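PDB 3UOI: bacterioferritin from Mycobacterium tuberculosis, which stores iron as a shell of 24 subunits, probably oxidising Fe(2+) with dioxygen and depositing the Fe(3+) mineral in its central cavity, and binds heme b between paired subunits. Local coordinates for residues A94-V99 against D134-Q139; T61-L66 against T116-L121; L140-K145 against E149-Q154; K32-W37 against A44-E49. All blocks are in the same frame, centred on the assembly; numbering follows the deposited sequence.

Contact 1 of 4, residues A94-V99 against D134-Q139; sequences AIEYDV and DYLETQ
Tyr97 reaches across from helix 85-112 to Glu137 on helix 116-146. Its CB leaves the helix without touching the other segment. A first torsion of -88° swings the ring across the gap, toward helix 116-146. On the far part of the ring, CE2 comes within 3.4 Å of Glu137 OE2, and CZ does the same. At the tip, Tyr97 OH donates a hydrogen bond of 2.6 Å to Glu137 OE2. The oxygen lies in the plane of the ring, at its edge. The hydroxyl uses the syn side of the carboxylate but stands 25° out of that plane. Ring and carboxylate are turned 42° against each other. Glu137 meets the tyrosine from the opposite direction, with its chain extended beyond CG. Its other oxygen, OE1, accepts from the backbone N of Met3 of a neighbouring subunit, so both carboxylate oxygens are held. One residue before Tyr97, Glu96 points toward Leu136. Their modelled approach is too close to be trusted in detail. Glu96 is a predicted ligand of the second iron of the ferroxidase centre, and it also touches His132, another predicted ligand. Helices 85-112 and 116-146 are successive members of the ferritin four-helix bundle. Helix 7-36 packs against Glu96 through Tyr27, while Leu93 and Phe89 of helix 85-112 bear on Leu136.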
loop_
_atom_site.group_PDB
_atom_site.type_symbol
_atom_site.label_atom_id
_atom_site.label_comp_id
_atom_site.label_asym_id
_atom_site.label_seq_id
_atom_site.Cartn_x
_atom_site.Cartn_y
_atom_site.Cartn_z
ATOM N N ALA A 94 -14.015 50.918 17.016
ATOM C CA ALA A 94 -15.002 51.544 17.860
ATOM C C ALA A 94 -16.026 50.621 18.468
ATOM O O ALA A 94 -16.329 50.767 19.572
ATOM C CB ALA A 94 -15.650 52.739 17.169
ATOM N N ILE A 95 -16.551 49.689 17.710
ATOM C CA ILE A 95 -17.437 48.666 18.221
ATOM C C ILE A 95 -16.805 47.672 19.235
ATOM O O ILE A 95 -17.377 47.322 20.213
ATOM C CB ILE A 95 -18.148 47.933 17.055
ATOM C CG1 ILE A 95 -19.161 46.948 17.590
ATOM C CG2 ILE A 95 -17.193 47.248 16.184
ATOM C CD1 ILE A 95 -20.369 46.893 16.811
ATOM N N GLU A 96 -15.600 47.239 18.988
ATOM C CA GLU A 96 -14.902 46.433 19.949
ATOM C C GLU A 96 -14.668 47.214 21.274
ATOM O O GLU A 96 -14.799 46.660 22.324
ATOM C CB GLU A 96 -13.581 45.947 19.375
ATOM C CG GLU A 96 -13.643 45.282 18.025
ATOM C CD GLU A 96 -12.450 45.660 17.221
ATOM O OE1 GLU A 96 -11.476 46.164 17.827
ATOM O OE2 GLU A 96 -12.424 45.473 16.002
ATOM N N TYR A 97 -14.322 48.492 21.197
ATOM C CA TYR A 97 -14.173 49.312 22.391
ATOM C C TYR A 97 -15.497 49.445 23.123
ATOM O O TYR A 97 -15.532 49.379 24.303
ATOM C CB TYR A 97 -13.528 50.651 22.108
ATOM C CG TYR A 97 -12.029 50.623 22.160
ATOM C CD1 TYR A 97 -11.386 50.280 23.316
ATOM C CD2 TYR A 97 -11.269 50.981 21.097
ATOM C CE1 TYR A 97 -10.080 50.253 23.387
ATOM C CE2 TYR A 97 -9.951 50.939 21.162
ATOM C CZ TYR A 97 -9.347 50.584 22.317
ATOM O OH TYR A 97 -8.008 50.538 22.451
ATOM N N ASP A 98 -16.574 49.582 22.378
ATOM C CA ASP A 98 -17.877 49.611 22.960
ATOM C C ASP A 98 -18.111 48.318 23.698
ATOM O O ASP A 98 -18.595 48.352 24.748
ATOM C CB ASP A 98 -18.977 49.815 21.947
ATOM C CG ASP A 98 -19.235 51.233 21.655
ATOM O OD1 ASP A 98 -18.436 52.027 22.042
ATOM O OD2 ASP A 98 -20.214 51.551 21.005
ATOM N N VAL A 99 -17.701 47.194 23.162
ATOM C CA VAL A 99 -17.854 45.932 23.886
ATOM C C VAL A 99 -17.065 45.899 25.206
ATOM O O VAL A 99 -17.553 45.475 26.203
ATOM C CB VAL A 99 -17.488 44.705 23.018
ATOM C CG1 VAL A 99 -17.265 43.501 23.873
ATOM C CG2 VAL A 99 -18.569 44.427 22.101
ATOM N N ASP A 134 -6.094 44.822 19.335
ATOM C CA ASP A 134 -4.648 44.817 19.233
ATOM C C ASP A 134 -4.285 44.647 17.753
ATOM O O ASP A 134 -3.527 45.386 17.244
ATOM C CB ASP A 134 -4.028 43.776 20.167
ATOM C CG ASP A 134 -2.514 43.650 20.055
ATOM O OD1 ASP A 134 -1.851 44.536 19.647
ATOM O OD2 ASP A 134 -1.992 42.633 20.445
ATOM N N TYR A 135 -4.944 43.740 17.064
ATOM C CA TYR A 135 -4.746 43.573 15.640
ATOM C C TYR A 135 -5.099 44.802 14.836
ATOM O O TYR A 135 -4.402 45.137 13.963
ATOM C CB TYR A 135 -5.577 42.430 15.097
ATOM C CG TYR A 135 -5.778 42.472 13.612
ATOM C CD1 TYR A 135 -4.854 41.940 12.749
ATOM C CD2 TYR A 135 -6.873 43.065 13.084
ATOM C CE1 TYR A 135 -5.037 41.993 11.417
ATOM C CE2 TYR A 135 -7.063 43.134 11.774
ATOM C CZ TYR A 135 -6.152 42.603 10.923
ATOM O OH TYR A 135 -6.397 42.701 9.602
ATOM N N LEU A 136 -6.194 45.447 15.147
ATOM C CA LEU A 136 -6.636 46.641 14.433
ATOM C C LEU A 136 -5.785 47.947 14.583
ATOM O O LEU A 136 -5.572 48.656 13.623
ATOM C CB LEU A 136 -8.106 46.898 14.718
ATOM C CG LEU A 136 -9.136 45.901 14.202
ATOM C CD1 LEU A 136 -10.460 46.061 14.845
ATOM C CD2 LEU A 136 -9.300 46.023 12.758
ATOM N N GLU A 137 -5.364 48.228 15.807
ATOM C CA GLU A 137 -4.476 49.296 16.170
ATOM C C GLU A 137 -3.098 49.098 15.558
ATOM O O GLU A 137 -2.572 49.999 15.039
ATOM C CB GLU A 137 -4.421 49.484 17.692
ATOM C CG GLU A 137 -5.776 49.728 18.326
ATOM C CD GLU A 137 -5.769 50.012 19.792
ATOM O OE1 GLU A 137 -4.915 49.547 20.500
ATOM O OE2 GLU A 137 -6.678 50.666 20.230
ATOM N N THR A 138 -2.578 47.883 15.559
ATOM C CA THR A 138 -1.350 47.560 14.862
ATOM C C THR A 138 -1.476 47.836 13.348
ATOM O O THR A 138 -0.557 48.275 12.765
ATOM C CB THR A 138 -0.906 46.126 15.079
ATOM O OG1 THR A 138 -0.453 45.952 16.395
ATOM C CG2 THR A 138 0.201 45.762 14.137
ATOM N N GLN A 139 -2.614 47.592 12.735
ATOM C CA GLN A 139 -2.767 47.946 11.341
ATOM C C GLN A 139 -2.680 49.467 11.139
ATOM O O GLN A 139 -2.035 49.949 10.275
ATOM C CB GLN A 139 -4.047 47.364 10.697
ATOM C CG GLN A 139 -4.288 45.880 10.843
ATOM C CD GLN A 139 -3.060 45.047 10.692
ATOM O OE1 GLN A 139 -2.606 44.835 9.611
ATOM N NE2 GLN A 139 -2.526 44.585 11.767
#

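Contact 2 of 4, residues T61-L66 against T116-L121; sequences TDRILL and TTSAVL
Arg63 lays one face of its guanidinium against the methyl group of Thr117. Thr117 CG2 sits 3.3 Å from Arg63 NH1, off-centre above the plane. The Thr117 side chain stands roughly perpendicular to that of Arg63. Arg63 has CG anti to the backbone N (chi1 -164°) and bends at chi2, which carries the guanidinium along toward the start of helix 116-146. At the edge of the same group, Arg63 NE donates to Ser118 OG at 3.2 Å. This bond is fairly straight, 162° at the hydrogen, and the hydroxyl oxygen lies close to the guanidinium plane. Face and edge are thus used by successive residues of one helix. The two helices are antiparallel members of the ferritin four-helix bundle. Over these short segments their axes pass 11.1 Å apart at 168°, and Arg63 spans much of that gap. Nearer the backbone, the arginine is apolar in its contacts. Its CB lies 4.0 Å from Leu121 CD2, and the arginine stem and the leucine run antiparallel alongside each other. Ser118 OG is also hydrogen-bonded to Asp115 OD2, and the other oxygen of that carboxylate makes a long, weak ion pair with Arg63 NH2. Arg63 NH1 forms a salt bridge with Glu130 OE1 of a neighbouring subunit. That same oxygen is hydrogen-bonded to Thr117 OG1, which ties both helices to the next chain of the shell.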
loop_
_atom_site.group_PDB
_atom_site.type_symbol
_atom_site.label_atom_id
_atom_site.label_comp_id
_atom_site.label_asym_id
_atom_site.label_seq_id
_atom_site.Cartn_x
_atom_site.Cartn_y
_atom_site.Cartn_z
ATOM N N THR A 61 -26.669 33.195 22.336
ATOM C CA THR A 61 -28.009 32.758 22.088
ATOM C C THR A 61 -28.365 31.518 22.886
ATOM O O THR A 61 -29.396 31.484 23.444
ATOM C CB THR A 61 -28.218 32.490 20.612
ATOM O OG1 THR A 61 -27.862 33.650 19.896
ATOM C CG2 THR A 61 -29.649 32.155 20.343
ATOM N N ASP A 62 -27.466 30.543 22.945
ATOM C CA ASP A 62 -27.624 29.310 23.694
ATOM C C ASP A 62 -27.703 29.663 25.184
ATOM O O ASP A 62 -28.441 29.077 25.887
ATOM C CB ASP A 62 -26.412 28.366 23.558
ATOM C CG ASP A 62 -26.212 27.773 22.185
ATOM O OD1 ASP A 62 -27.151 27.610 21.484
ATOM O OD2 ASP A 62 -25.101 27.437 21.853
ATOM N N ARG A 63 -26.878 30.597 25.642
ATOM C CA ARG A 63 -26.870 30.947 27.057
ATOM C C ARG A 63 -28.222 31.537 27.487
ATOM O O ARG A 63 -28.760 31.161 28.472
ATOM C CB ARG A 63 -25.694 31.883 27.379
ATOM C CG ARG A 63 -25.310 32.047 28.806
ATOM C CD ARG A 63 -25.047 30.757 29.593
ATOM N NE ARG A 63 -25.262 30.960 31.022
ATOM C CZ ARG A 63 -25.460 30.045 31.942
ATOM N NH1 ARG A 63 -25.443 28.799 31.653
ATOM N NH2 ARG A 63 -25.656 30.426 33.179
ATOM N N ILE A 64 -28.751 32.420 26.676
ATOM C CA ILE A 64 -29.983 33.096 26.916
ATOM C C ILE A 64 -31.105 32.098 26.954
ATOM O O ILE A 64 -31.942 32.163 27.800
ATOM C CB ILE A 64 -30.248 34.156 25.821
ATOM C CG1 ILE A 64 -29.155 35.236 25.777
ATOM C CG2 ILE A 64 -31.598 34.712 25.933
ATOM C CD1 ILE A 64 -29.477 36.318 24.985
ATOM N N LEU A 65 -31.096 31.175 26.006
ATOM C CA LEU A 65 -32.089 30.150 25.955
ATOM C C LEU A 65 -32.029 29.208 27.163
ATOM O O LEU A 65 -32.988 28.980 27.757
ATOM C CB LEU A 65 -32.076 29.409 24.627
ATOM C CG LEU A 65 -32.531 30.126 23.358
ATOM C CD1 LEU A 65 -32.492 29.161 22.144
ATOM C CD2 LEU A 65 -33.903 30.775 23.532
ATOM N N LEU A 66 -30.866 28.766 27.567
ATOM C CA LEU A 66 -30.795 27.894 28.706
ATOM C C LEU A 66 -31.355 28.596 29.978
ATOM O O LEU A 66 -31.857 27.976 30.823
ATOM C CB LEU A 66 -29.406 27.334 28.909
ATOM C CG LEU A 66 -29.078 26.182 29.855
ATOM C CD1 LEU A 66 -27.842 25.602 29.399
ATOM C CD2 LEU A 66 -28.874 26.577 31.294
ATOM N N THR A 116 -21.712 32.235 37.242
ATOM C CA THR A 116 -20.361 32.099 36.749
ATOM C C THR A 116 -20.304 31.679 35.293
ATOM O O THR A 116 -19.429 31.991 34.572
ATOM C CB THR A 116 -19.503 31.283 37.658
ATOM O OG1 THR A 116 -20.208 30.132 38.038
ATOM C CG2 THR A 116 -19.116 32.091 38.907
ATOM N N THR A 117 -21.253 30.909 34.909
ATOM C CA THR A 117 -21.234 30.464 33.570
ATOM C C THR A 117 -21.348 31.653 32.626
ATOM O O THR A 117 -20.567 31.748 31.706
ATOM C CB THR A 117 -22.291 29.417 33.339
ATOM O OG1 THR A 117 -22.099 28.370 34.266
ATOM C CG2 THR A 117 -22.190 28.857 31.969
ATOM N N SER A 118 -22.275 32.566 32.878
ATOM C CA SER A 118 -22.403 33.721 32.019
ATOM C C SER A 118 -21.180 34.614 32.058
ATOM O O SER A 118 -20.703 35.009 31.066
ATOM C CB SER A 118 -23.645 34.516 32.305
ATOM O OG SER A 118 -24.777 33.742 32.465
ATOM N N ALA A 119 -20.648 34.837 33.241
ATOM C CA ALA A 119 -19.495 35.678 33.369
ATOM C C ALA A 119 -18.389 35.037 32.531
ATOM O O ALA A 119 -17.668 35.724 31.897
ATOM C CB ALA A 119 -19.074 35.812 34.756
ATOM N N VAL A 120 -18.294 33.718 32.574
ATOM C CA VAL A 120 -17.244 33.009 31.871
ATOM C C VAL A 120 -17.341 33.169 30.370
ATOM O O VAL A 120 -16.401 33.473 29.710
ATOM C CB VAL A 120 -17.050 31.545 32.329
ATOM C CG1 VAL A 120 -16.082 30.827 31.457
ATOM C CG2 VAL A 120 -16.523 31.523 33.706
ATOM N N LEU A 121 -18.533 33.085 29.865
ATOM C CA LEU A 121 -18.711 33.345 28.480
ATOM C C LEU A 121 -18.287 34.796 28.107
ATOM O O LEU A 121 -17.668 35.015 27.128
ATOM C CB LEU A 121 -20.152 33.096 28.120
ATOM C CG LEU A 121 -20.635 33.599 26.779
ATOM C CD1 LEU A 121 -19.905 32.966 25.699
ATOM C CD2 LEU A 121 -22.050 33.403 26.633
#

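Contact 3 of 4, residues L140-K145 against E149-Q154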
loop_
_atom_site.group_PDB
_atom_site.type_symbol
_atom_site.label_atom_id
_atom_site.label_comp_id
_atom_site.label_asym_id
_atom_site.label_seq_id
_atom_site.Cartn_x
_atom_site.Cartn_y
_atom_site.Cartn_z
ATOM N N LEU A 140 -3.321 50.224 11.978
ATOM C CA LEU A 140 -3.190 51.650 11.840
ATOM C C LEU A 140 -1.745 52.105 12.073
ATOM O O LEU A 140 -1.295 52.962 11.398
ATOM C CB LEU A 140 -4.219 52.392 12.628
ATOM C CG LEU A 140 -5.622 52.084 12.149
ATOM C CD1 LEU A 140 -6.583 52.171 13.254
ATOM C CD2 LEU A 140 -5.973 53.037 11.149
ATOM N N GLU A 141 -1.040 51.462 13.002
ATOM C CA GLU A 141 0.355 51.788 13.314
ATOM C C GLU A 141 1.226 51.586 12.102
ATOM O O GLU A 141 2.056 52.394 11.787
ATOM C CB GLU A 141 0.936 50.896 14.435
ATOM C CG GLU A 141 0.174 50.788 15.777
ATOM C CD GLU A 141 0.880 49.933 16.902
ATOM O OE1 GLU A 141 1.614 48.969 16.661
ATOM O OE2 GLU A 141 0.627 50.232 18.055
ATOM N N LEU A 142 1.016 50.460 11.450
ATOM C CA LEU A 142 1.723 50.065 10.254
ATOM C C LEU A 142 1.469 50.986 9.096
ATOM O O LEU A 142 2.348 51.271 8.343
ATOM C CB LEU A 142 1.402 48.651 9.879
ATOM C CG LEU A 142 2.124 47.572 10.625
ATOM C CD1 LEU A 142 1.605 46.212 10.211
ATOM C CD2 LEU A 142 3.559 47.676 10.355
ATOM N N MET A 143 0.256 51.482 9.004
ATOM C CA MET A 143 -0.103 52.349 7.952
ATOM C C MET A 143 0.760 53.592 7.929
ATOM O O MET A 143 1.221 53.990 6.893
ATOM C CB MET A 143 -1.529 52.765 8.140
ATOM C CG MET A 143 -2.488 51.934 7.441
ATOM S SD MET A 143 -4.073 52.674 7.447
ATOM C CE MET A 143 -4.860 52.062 6.012
ATOM N N ASP A 144 0.968 54.186 9.098
ATOM C CA ASP A 144 1.900 55.267 9.273
ATOM C C ASP A 144 3.356 54.874 9.093
ATOM O O ASP A 144 4.075 55.544 8.454
ATOM C CB ASP A 144 1.721 55.905 10.622
ATOM C CG ASP A 144 0.370 56.484 10.807
ATOM O OD1 ASP A 144 -0.266 56.800 9.824
ATOM O OD2 ASP A 144 -0.040 56.624 11.929
ATOM N N LYS A 145 3.783 53.776 9.666
ATOM C CA LYS A 145 5.169 53.382 9.553
ATOM C C LYS A 145 5.603 53.102 8.119
ATOM O O LYS A 145 6.697 53.414 7.741
ATOM C CB LYS A 145 5.488 52.180 10.430
ATOM C CG LYS A 145 5.412 52.403 11.923
ATOM C CD LYS A 145 5.797 51.201 12.703
ATOM C CE LYS A 145 5.503 51.391 14.136
ATOM N NZ LYS A 145 6.189 50.445 14.998
ATOM N N GLU A 149 -0.105 53.890 1.110
ATOM C CA GLU A 149 -0.038 53.177 -0.136
ATOM C C GLU A 149 0.796 51.888 0.020
ATOM O O GLU A 149 0.397 50.872 -0.358
ATOM C CB GLU A 149 0.539 54.087 -1.221
ATOM C CG GLU A 149 -0.177 55.431 -1.446
ATOM C CD GLU A 149 0.127 56.521 -0.409
ATOM O OE1 GLU A 149 1.051 56.438 0.372
ATOM O OE2 GLU A 149 -0.584 57.494 -0.386
ATOM N N LEU A 150 1.932 51.969 0.654
ATOM C CA LEU A 150 2.754 50.833 0.863
ATOM C C LEU A 150 2.073 49.814 1.744
ATOM O O LEU A 150 2.178 48.665 1.523
ATOM C CB LEU A 150 4.082 51.216 1.450
ATOM C CG LEU A 150 5.056 50.060 1.445
ATOM C CD1 LEU A 150 4.923 49.312 0.164
ATOM C CD2 LEU A 150 6.493 50.401 1.723
ATOM N N TYR A 151 1.377 50.267 2.753
ATOM C CA TYR A 151 0.725 49.315 3.585
ATOM C C TYR A 151 -0.285 48.537 2.761
ATOM O O TYR A 151 -0.296 47.359 2.800
ATOM C CB TYR A 151 0.038 49.975 4.753
ATOM C CG TYR A 151 -0.896 49.069 5.456
ATOM C CD1 TYR A 151 -0.437 48.164 6.364
ATOM C CD2 TYR A 151 -2.243 49.089 5.202
ATOM C CE1 TYR A 151 -1.278 47.329 7.017
ATOM C CE2 TYR A 151 -3.087 48.259 5.862
ATOM C CZ TYR A 151 -2.599 47.364 6.762
ATOM O OH TYR A 151 -3.427 46.498 7.435
ATOM N N SER A 152 -1.064 49.259 1.985
ATOM C CA SER A 152 -2.172 48.762 1.190
ATOM C C SER A 152 -1.811 47.716 0.128
ATOM O O SER A 152 -2.537 46.778 -0.098
ATOM C CB SER A 152 -2.927 49.916 0.567
ATOM O OG SER A 152 -3.481 50.732 1.541
ATOM N N ALA A 153 -0.649 47.912 -0.464
ATOM C CA ALA A 153 -0.079 46.979 -1.376
ATOM C C ALA A 153 0.113 45.649 -0.663
ATOM O O ALA A 153 0.110 44.650 -1.271
ATOM C CB ALA A 153 1.218 47.483 -1.924
ATOM N N GLN A 154 0.307 45.647 0.629
ATOM C CA GLN A 154 0.453 44.374 1.318
ATOM C C GLN A 154 -0.889 43.579 1.467
ATOM O O GLN A 154 -0.887 42.466 1.903
ATOM C CB GLN A 154 1.203 44.499 2.624
ATOM C CG GLN A 154 2.468 45.334 2.557
ATOM C CD GLN A 154 3.430 44.956 1.455
ATOM O OE1 GLN A 154 3.712 43.819 1.251
ATOM N NE2 GLN A 154 3.955 45.945 0.779
#
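Leu142 meets the Tyr151 ring through its CB, which lies 4.0 Å from CD1 of the ring. The approach is oblique. Next in sequence, Met143 makes the larger contact and crosses the tyrosine at a slant. Its CG stands over one face of the ring, 3.6 Å from Tyr151 CD2. Measured to the ring centroid, Met143 CG is at 4.0 Å and 27° from the normal, a CH-pi contact. The chain is extended beyond CG. Met143 SD lies 5.2 Å from the centroid of the Tyr151 ring, set obliquely to it, in a Met-aromatic contact. The terminal methyl CE comes back to 4.0 Å from CD2 of the same ring. Tyr151 has CG anti to its own N, with chi1 167°, which turns the ring from helix 148-153 toward helix 116-146. The chain folds back here, so that the short C-terminal helix of the ferritin subunit packs on the end of the long bundle helix. Leu142 also touches Trp37 of a neighbouring subunit. The buried ring is met mainly by carbon, with the sulfur farther off, while its hydroxyl is hydrogen-bonded to Gln139 OE1; this probably limits how the ring can shift.

Contact 4 of 4, residues K32-W37 against A44-E49; sequences KMQDNW and AHTRAE
Gln34 and Thr46 carry the direct hydrogen bond between helices 7-36 and 40-66. Thr46 OG1 donates to Gln34 OE1 at 2.6 Å. The hydroxyl lies in the carbonyl plane, on a lone pair, with an angle of 123° at the oxygen. Gln34 is extended beyond CG, with chi2 165°, and this brings its amide across the gap. Water mediates a second link. Gln34 NE2 donates to one water molecule at 3.1 Å, and that water gives a weak hydrogen bond to Thr46 OG1 at 3.3 Å. Gln34 NE2 is also hydrogen-bonded to Gln88 OE1 of helix 85-112, so the amide joins three members of the four-helix bundle. The two segments belong to the first helical hairpin of the ferritin fold, either side of its short turn. The two cationic side chains meet only loosely. Lys32 CD comes to the edge of the Arg47 guanidinium, 4.5 Å from NH1, near its plane. Lys32 NZ lies 4.7 Å from Arg47 NH1, and the carboxylate of Glu58 of a neighbouring subunit gathers the two. Both form salt bridges with its OE2, and Lys32 NZ has a further one with Asp62 of that chain. Arg47 also touches the heme and lines its pocket.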
loop_
_atom_site.group_PDB
_atom_site.type_symbol
_atom_site.label_atom_id
_atom_site.label_comp_id
_atom_site.label_asym_id
_atom_site.label_seq_id
_atom_site.Cartn_x
_atom_site.Cartn_y
_atom_site.Cartn_z
ATOM N N LYS A 32 -16.424 42.187 2.214
ATOM C CA LYS A 32 -16.847 42.231 0.835
ATOM C C LYS A 32 -16.364 43.493 0.124
ATOM O O LYS A 32 -16.016 43.440 -1.015
ATOM C CB LYS A 32 -18.344 42.162 0.719
ATOM C CG LYS A 32 -18.965 40.991 1.311
ATOM C CD LYS A 32 -18.489 39.699 0.776
ATOM C CE LYS A 32 -18.859 39.444 -0.638
ATOM N NZ LYS A 32 -18.032 38.484 -1.239
ATOM N N MET A 33 -16.425 44.621 0.813
ATOM C CA MET A 33 -15.979 45.877 0.284
ATOM C C MET A 33 -14.494 45.813 0.074
ATOM O O MET A 33 -14.019 46.349 -0.864
ATOM C CB MET A 33 -16.307 47.052 1.193
ATOM C CG MET A 33 -17.756 47.494 1.329
ATOM S SD MET A 33 -17.967 48.922 2.420
ATOM C CE MET A 33 -17.318 50.293 1.554
ATOM N N GLN A 34 -13.769 45.183 0.987
ATOM C CA GLN A 34 -12.328 45.022 0.841
ATOM C C GLN A 34 -11.989 44.128 -0.354
ATOM O O GLN A 34 -11.151 44.414 -1.132
ATOM C CB GLN A 34 -11.666 44.559 2.126
ATOM C CG GLN A 34 -11.773 45.501 3.251
ATOM C CD GLN A 34 -11.442 44.938 4.619
ATOM O OE1 GLN A 34 -11.110 43.800 4.771
ATOM N NE2 GLN A 34 -11.515 45.767 5.608
ATOM N N ASP A 35 -12.733 43.061 -0.495
ATOM C CA ASP A 35 -12.579 42.193 -1.626
ATOM C C ASP A 35 -12.870 42.887 -2.946
ATOM O O ASP A 35 -12.159 42.692 -3.866
ATOM C CB ASP A 35 -13.448 40.973 -1.491
ATOM C CG ASP A 35 -12.770 39.746 -1.943
ATOM O OD1 ASP A 35 -11.740 39.857 -2.584
ATOM O OD2 ASP A 35 -13.292 38.674 -1.689
ATOM N N ASN A 36 -13.919 43.689 -2.998
ATOM C CA ASN A 36 -14.315 44.474 -4.159
ATOM C C ASN A 36 -13.325 45.542 -4.566
ATOM O O ASN A 36 -13.169 45.789 -5.726
ATOM C CB ASN A 36 -15.721 45.033 -4.057
ATOM C CG ASN A 36 -16.101 45.924 -5.247
ATOM O OD1 ASN A 36 -15.919 45.592 -6.378
ATOM N ND2 ASN A 36 -16.632 47.057 -4.948
ATOM N N TRP A 37 -12.672 46.152 -3.598
ATOM C CA TRP A 37 -11.637 47.135 -3.832
ATOM C C TRP A 37 -10.357 46.445 -4.386
ATOM O O TRP A 37 -9.449 47.086 -4.831
ATOM C CB TRP A 37 -11.323 47.940 -2.549
ATOM C CG TRP A 37 -12.342 48.907 -2.154
ATOM C CD1 TRP A 37 -13.255 49.455 -2.944
ATOM C CD2 TRP A 37 -12.540 49.482 -0.861
ATOM N NE1 TRP A 37 -14.012 50.323 -2.276
ATOM C CE2 TRP A 37 -13.611 50.362 -0.976
ATOM C CE3 TRP A 37 -11.928 49.339 0.375
ATOM C CZ2 TRP A 37 -14.085 51.103 0.099
ATOM C CZ3 TRP A 37 -12.407 50.073 1.442
ATOM C CH2 TRP A 37 -13.478 50.938 1.292
ATOM N N ALA A 44 -10.079 38.310 3.587
ATOM C CA ALA A 44 -10.207 37.014 4.178
ATOM C C ALA A 44 -10.043 37.124 5.680
ATOM O O ALA A 44 -10.684 36.444 6.416
ATOM C CB ALA A 44 -9.247 36.097 3.618
ATOM N N HIS A 45 -9.117 37.965 6.109
ATOM C CA HIS A 45 -8.959 38.148 7.522
ATOM C C HIS A 45 -10.205 38.769 8.124
ATOM O O HIS A 45 -10.760 38.237 9.033
ATOM C CB HIS A 45 -7.759 38.983 7.872
ATOM C CG HIS A 45 -7.507 39.033 9.337
ATOM N ND1 HIS A 45 -8.257 39.801 10.191
ATOM C CD2 HIS A 45 -6.624 38.370 10.109
ATOM C CE1 HIS A 45 -7.839 39.620 11.422
ATOM N NE2 HIS A 45 -6.841 38.768 11.401
ATOM N N THR A 46 -10.666 39.841 7.507
ATOM C CA THR A 46 -11.831 40.550 7.943
ATOM C C THR A 46 -13.058 39.612 7.946
ATOM O O THR A 46 -13.859 39.708 8.764
ATOM C CB THR A 46 -12.121 41.821 7.139
ATOM O OG1 THR A 46 -10.987 42.683 7.094
ATOM C CG2 THR A 46 -13.217 42.557 7.775
ATOM N N ARG A 47 -13.135 38.720 6.989
ATOM C CA ARG A 47 -14.231 37.734 6.869
ATOM C C ARG A 47 -14.300 36.774 8.036
ATOM O O ARG A 47 -15.328 36.472 8.532
ATOM C CB ARG A 47 -14.041 36.888 5.623
ATOM C CG ARG A 47 -15.185 36.015 5.235
ATOM C CD ARG A 47 -14.912 35.282 3.973
ATOM N NE ARG A 47 -15.944 34.331 3.683
ATOM C CZ ARG A 47 -17.006 34.607 2.983
ATOM N NH1 ARG A 47 -17.120 35.780 2.467
ATOM N NH2 ARG A 47 -17.923 33.706 2.779
ATOM N N ALA A 48 -13.134 36.325 8.435
ATOM C CA ALA A 48 -12.894 35.431 9.538
ATOM C C ALA A 48 -13.327 36.139 10.793
ATOM O O ALA A 48 -13.798 35.541 11.693
ATOM C CB ALA A 48 -11.469 35.053 9.607
ATOM N N GLU A 49 -13.120 37.430 10.859
ATOM C CA GLU A 49 -13.551 38.159 12.030
ATOM C C GLU A 49 -15.091 38.144 12.163
ATOM O O GLU A 49 -15.618 37.997 13.221
ATOM C CB GLU A 49 -12.947 39.557 12.088
ATOM C CG GLU A 49 -11.423 39.612 12.149
ATOM C CD GLU A 49 -10.841 39.363 13.513
ATOM O OE1 GLU A 49 -11.570 39.127 14.426
ATOM O OE2 GLU A 49 -9.645 39.397 13.670
HETATM O O HOH W 1 -11.767 45.491 8.662
#

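Contact 1 touches both contact 3 and contact 4. It holds Glu96, a predicted iron ligand. Contact 3 joins it directly, through the 2.9 Å hydrogen bond between Gln139 OE1 and Tyr151 OH. Contact 4 joins it through stacked rings, with Tyr135 CZ 3.5 Å from His45 CE1. Contact 2 touches none of the others; its centre is about 24 Å from that of contact 1 and about 39 Å from that of contact 3. Contacts 2 and 4 tie helix 40-66 near its two ends. The Arg47 side chain of contact 4 is about 4 Å from the heme, that of Leu121 in contact 2 about 12 Å. Leu121 is about 6 Å from the side chain of His56, a predicted iron ligand.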